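Local coordinates for aminoglycoside 3'-phosphotransferase AphA1-IAB (Acinetobacter baumannii, PDB 4GKH), which transfers a phosphate group from a nucleoside triphosphate to the 3'-hydroxyl of kanamycin and related aminoglycosides, giving the bacterium resistance to these antibiotics, at residues A[200-205]-A[235-240]. Numbering follows the deposited sequence.
Sequences FSLDNL and NCLGEF. With KAN (kanamycin a), chain M.
With CG set opposite its own carbonyl carbon (chi1 -68°) and an extended second torsion (171°), L202 reaches from the loop to helix 227-237 and brings its branch point and one methyl against the cysteine methylene, L202 CD1 being 3.6 Å from C236 CB. L202 CD1 also lies 3.7 Å from F240 CE1, approaching the ring obliquely as the two side chains pass in opposite directions. L202 CD2 makes a looser contact with L237 CD2, at 4.3 Å. The cysteine torsion, likewise turned away from the carbonyl carbon (chi1 -71°), swings C236 SG against the start of the turn, 3.7 Å from S201 CB. The sulfur is just as close to L202 N, which the contact buries and which has no partner in the model. No hydrogen bond joins the two segments; the interface is apolar and largely buried, and L202 also packs on A107 and F108 of helix 107-113.

The loop holds its own shape: residues S201 to N204 form a type I turn, and S201 OG accepts from D203 N at 3.2 Å, an ST turn. N204 ND2 binds the carbonyl of D199, the probable proton acceptor, tying the turn to that residue's backbone. On the helix side, C236 CA lies 3.6 Å from kanamycin O14, and N235 ND2 packs 3.6 Å from C15 of the drug while hydrogen-bonded to D168, which also binds kanamycin. The contact thus sets the helix that lines the aminoglycoside pocket against the catalytic loop of a protein-kinase-like fold, the HGDxxxxN motif of aminoglycoside phosphotransferases.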
ATOM      1  N   PHE A 200       2.397  -1.428   2.382  1.00 33.42           N
ATOM      2  CA  PHE A 200       3.497  -0.553   2.783  1.00 31.97           C
ATOM      3  C   PHE A 200       4.758  -0.950   2.009  1.00 31.88           C
ATOM      4  O   PHE A 200       5.726  -1.468   2.575  1.00 29.12           O
ATOM      5  CB  PHE A 200       3.710  -0.617   4.310  1.00 30.75           C
ATOM      6  CG  PHE A 200       4.353   0.629   4.909  1.00 30.27           C
ATOM      7  CD1 PHE A 200       3.582   1.732   5.257  1.00 36.25           C
ATOM      8  CD2 PHE A 200       5.726   0.684   5.134  1.00 31.73           C
ATOM      9  CE1 PHE A 200       4.164   2.877   5.805  1.00 35.31           C
ATOM     10  CE2 PHE A 200       6.325   1.840   5.702  1.00 31.09           C
ATOM     11  CZ  PHE A 200       5.540   2.932   6.030  1.00 34.56           C
ATOM     12  N   SER A 201       4.733  -0.700   0.704  1.00 34.70           N
ATOM     13  CA  SER A 201       5.840  -1.057  -0.158  1.00 28.45           C
ATOM     14  C   SER A 201       6.669   0.177  -0.493  1.00 29.80           C
ATOM     15  O   SER A 201       6.249   1.295  -0.237  1.00 31.27           O
ATOM     16  CB  SER A 201       5.327  -1.665  -1.456  1.00 35.56           C
ATOM     17  OG  SER A 201       4.818  -0.629  -2.282  1.00 32.88           O
ATOM     18  N   LEU A 202       7.825  -0.038  -1.114  1.00 29.43           N
ATOM     19  CA  LEU A 202       8.659   1.084  -1.535  1.00 30.81           C
ATOM     20  C   LEU A 202       8.020   1.945  -2.631  1.00 37.74           C
ATOM     21  O   LEU A 202       8.464   3.060  -2.874  1.00 34.51           O
ATOM     22  CB  LEU A 202      10.020   0.585  -2.010  1.00 31.17           C
ATOM     23  CG  LEU A 202      10.948  -0.021  -0.958  1.00 31.63           C
ATOM     24  CD1 LEU A 202      12.141  -0.659  -1.689  1.00 31.64           C
ATOM     25  CD2 LEU A 202      11.432   1.042   0.023  1.00 35.20           C
ATOM     26  N   ASP A 203       6.982   1.440  -3.294  1.00 28.23           N
ATOM     27  CA  ASP A 203       6.324   2.232  -4.331  1.00 29.70           C
ATOM     28  C   ASP A 203       5.280   3.182  -3.736  1.00 31.12           C
ATOM     29  O   ASP A 203       4.802   4.085  -4.423  1.00 32.84           O
ATOM     30  CB  ASP A 203       5.622   1.333  -5.352  1.00 31.92           C
ATOM     31  CG  ASP A 203       6.559   0.354  -6.003  1.00 38.31           C
ATOM     32  OD1 ASP A 203       7.722   0.730  -6.273  1.00 37.54           O
ATOM     33  OD2 ASP A 203       6.129  -0.795  -6.237  1.00 46.16           O
ATOM     34  N   ASN A 204       4.922   2.985  -2.473  1.00 28.20           N
ATOM     35  CA  ASN A 204       3.780   3.732  -1.907  1.00 28.09           C
ATOM     36  C   ASN A 204       4.139   4.762  -0.848  1.00 31.70           C
ATOM     37  O   ASN A 204       3.256   5.299  -0.171  1.00 30.61           O
ATOM     38  CB  ASN A 204       2.746   2.768  -1.340  1.00 31.70           C
ATOM     39  CG  ASN A 204       1.976   2.061  -2.423  1.00 35.56           C
ATOM     40  OD1 ASN A 204       1.846   2.580  -3.535  1.00 32.65           O
ATOM     41  ND2 ASN A 204       1.448   0.879  -2.109  1.00 31.12           N
ATOM     42  N   LEU A 205       5.436   5.018  -0.702  1.00 30.56           N
ATOM     43  CA  LEU A 205       5.943   6.010   0.241  1.00 35.76           C
ATOM     44  C   LEU A 205       6.681   7.044  -0.579  1.00 31.92           C
ATOM     45  O   LEU A 205       7.529   6.688  -1.407  1.00 34.39           O
ATOM     46  CB  LEU A 205       6.897   5.364   1.238  1.00 30.74           C
ATOM     47  CG  LEU A 205       6.361   4.628   2.471  1.00 40.81           C
ATOM     48  CD1 LEU A 205       5.435   5.532   3.285  1.00 35.07           C
ATOM     49  CD2 LEU A 205       5.680   3.332   2.097  1.00 45.83           C
ATOM     50  N   ASN A 235      10.098  -7.330   2.485  1.00 30.09           N
ATOM     51  CA  ASN A 235      10.212  -8.041   1.211  1.00 28.79           C
ATOM     52  C   ASN A 235      10.844  -7.128   0.143  1.00 30.77           C
ATOM     53  O   ASN A 235      11.779  -7.536  -0.556  1.00 32.39           O
ATOM     54  CB  ASN A 235       8.835  -8.560   0.756  1.00 28.79           C
ATOM     55  CG  ASN A 235       8.939  -9.577  -0.372  1.00 49.10           C
ATOM     56  OD1 ASN A 235       9.847 -10.405  -0.392  1.00 53.39           O
ATOM     57  ND2 ASN A 235       8.015  -9.518  -1.314  1.00 39.98           N
ATOM     58  N   CYS A 236      10.365  -5.887   0.057  1.00 29.77           N
ATOM     59  CA  CYS A 236      10.892  -4.918  -0.908  1.00 29.73           C
ATOM     60  C   CYS A 236      12.378  -4.682  -0.722  1.00 33.41           C
ATOM     61  O   CYS A 236      13.154  -4.663  -1.688  1.00 30.25           O
ATOM     62  CB  CYS A 236      10.171  -3.579  -0.769  1.00 29.71           C
ATOM     63  SG  CYS A 236       8.464  -3.678  -1.360  1.00 35.94           S
ATOM     64  N   LEU A 237      12.766  -4.487   0.532  1.00 28.09           N
ATOM     65  CA  LEU A 237      14.161  -4.218   0.865  1.00 31.23           C
ATOM     66  C   LEU A 237      15.072  -5.387   0.528  1.00 28.14           C
ATOM     67  O   LEU A 237      16.267  -5.210   0.303  1.00 33.07           O
ATOM     68  CB  LEU A 237      14.285  -3.831   2.332  1.00 29.27           C
ATOM     69  CG  LEU A 237      13.674  -2.479   2.708  1.00 39.09           C
ATOM     70  CD1 LEU A 237      13.708  -2.254   4.226  1.00 38.69           C
ATOM     71  CD2 LEU A 237      14.413  -1.365   1.986  1.00 35.24           C
ATOM     72  N   GLY A 238      14.512  -6.590   0.479  1.00 32.42           N
ATOM     73  CA  GLY A 238      15.266  -7.774   0.096  1.00 33.42           C
ATOM     74  C   GLY A 238      15.811  -7.706  -1.313  1.00 33.81           C
ATOM     75  O   GLY A 238      16.692  -8.478  -1.682  1.00 34.55           O
ATOM     76  N   GLU A 239      15.284  -6.780  -2.112  1.00 38.35           N
ATOM     77  CA  GLU A 239      15.821  -6.577  -3.454  1.00 33.26           C
ATOM     78  C   GLU A 239      17.166  -5.847  -3.397  1.00 36.19           C
ATOM     79  O   GLU A 239      17.948  -5.897  -4.349  1.00 41.53           O
ATOM     80  CB  GLU A 239      14.823  -5.817  -4.347  1.00 43.97           C
ATOM     81  CG  GLU A 239      15.074  -6.008  -5.851  1.00 66.72           C
ATOM     82  CD  GLU A 239      14.034  -5.330  -6.750  1.00 70.15           C
ATOM     83  OE1 GLU A 239      14.209  -5.366  -7.999  1.00 45.39           O
ATOM     84  OE2 GLU A 239      13.048  -4.767  -6.218  1.00 51.60           O
ATOM     85  N   PHE A 240      17.434  -5.182  -2.272  1.00 32.14           N
ATOM     86  CA  PHE A 240      18.598  -4.310  -2.157  1.00 34.53           C
ATOM     87  C   PHE A 240      19.683  -4.851  -1.223  1.00 36.03           C
ATOM     88  O   PHE A 240      20.857  -4.843  -1.569  1.00 39.47           O
ATOM     89  CB  PHE A 240      18.169  -2.913  -1.691  1.00 35.85           C
ATOM     90  CG  PHE A 240      17.290  -2.197  -2.673  1.00 42.73           C
ATOM     91  CD1 PHE A 240      15.923  -2.391  -2.664  1.00 33.57           C
ATOM     92  CD2 PHE A 240      17.842  -1.345  -3.621  1.00 33.07           C
ATOM     93  CE1 PHE A 240      15.117  -1.745  -3.575  1.00 37.82           C
ATOM     94  CE2 PHE A 240      17.041  -0.693  -4.533  1.00 46.10           C
ATOM     95  CZ  PHE A 240      15.678  -0.890  -4.510  1.00 38.38           C
TER
HETATM   96  C1  KAN M 301       2.309  -5.963  -6.404  1.00 34.40           C
HETATM   97  C2  KAN M 301       2.118  -4.526  -5.976  1.00 36.31           C
HETATM   98  C3  KAN M 301       0.786  -4.292  -5.288  1.00 37.91           C
HETATM   99  C4  KAN M 301      -0.326  -4.686  -6.259  1.00 36.81           C
HETATM  100  C5  KAN M 301      -0.154  -6.151  -6.610  1.00 34.69           C
HETATM  101  C6  KAN M 301      -1.281  -6.452  -7.599  1.00 37.83           C
HETATM  102  C7  KAN M 301       4.622 -10.216  -4.280  1.00 34.32           C
HETATM  103  C8  KAN M 301       5.187  -9.262  -5.301  1.00 37.15           C
HETATM  104  C9  KAN M 301       4.467  -7.905  -5.129  1.00 38.19           C
HETATM  105  C10 KAN M 301       2.951  -8.042  -5.388  1.00 32.28           C
HETATM  106  C11 KAN M 301       2.409  -9.009  -4.307  1.00 30.06           C
HETATM  107  C12 KAN M 301       3.102 -10.359  -4.460  1.00 31.94           C
HETATM  108  C13 KAN M 301       7.449  -8.803  -6.151  1.00 40.87           C
HETATM  109  C14 KAN M 301       8.746  -9.573  -5.892  1.00 42.47           C
HETATM  110  C15 KAN M 301       9.479  -9.159  -4.637  1.00 46.36           C
HETATM  111  C16 KAN M 301       9.806  -7.685  -4.739  1.00 47.50           C
HETATM  112  C17 KAN M 301       8.480  -6.947  -4.879  1.00 47.17           C
HETATM  113  C18 KAN M 301       8.627  -5.411  -4.805  1.00 53.85           C
HETATM  114  N1  KAN M 301      -1.216  -7.859  -8.006  1.00 36.92           N
HETATM  115  N2  KAN M 301       0.960  -9.182  -4.511  1.00 26.71           N
HETATM  116  N3  KAN M 301       5.317 -11.503  -4.513  1.00 35.48           N
HETATM  117  N4  KAN M 301      10.735  -9.911  -4.516  1.00 47.23           N
HETATM  118  O5  KAN M 301       1.146  -6.335  -7.227  1.00 35.63           O
HETATM  119  O6  KAN M 301       3.192  -4.166  -5.089  1.00 37.92           O
HETATM  120  O7  KAN M 301       0.700  -2.899  -4.959  1.00 42.26           O
HETATM  121  O8  KAN M 301      -1.609  -4.520  -5.641  1.00 37.38           O
HETATM  122  O9  KAN M 301       2.286  -6.773  -5.224  1.00 32.63           O
HETATM  123  O10 KAN M 301       5.094  -6.878  -5.939  1.00 38.99           O
HETATM  124  O11 KAN M 301       6.616  -9.204  -5.064  1.00 37.14           O
HETATM  125  O12 KAN M 301       7.775  -7.392  -6.080  1.00 43.02           O
HETATM  126  O13 KAN M 301       8.388 -10.959  -5.898  1.00 42.83           O
HETATM  127  O14 KAN M 301      10.452  -7.288  -3.536  1.00 48.96           O
HETATM  128  O15 KAN M 301       7.305  -4.805  -4.761  1.00 55.87           O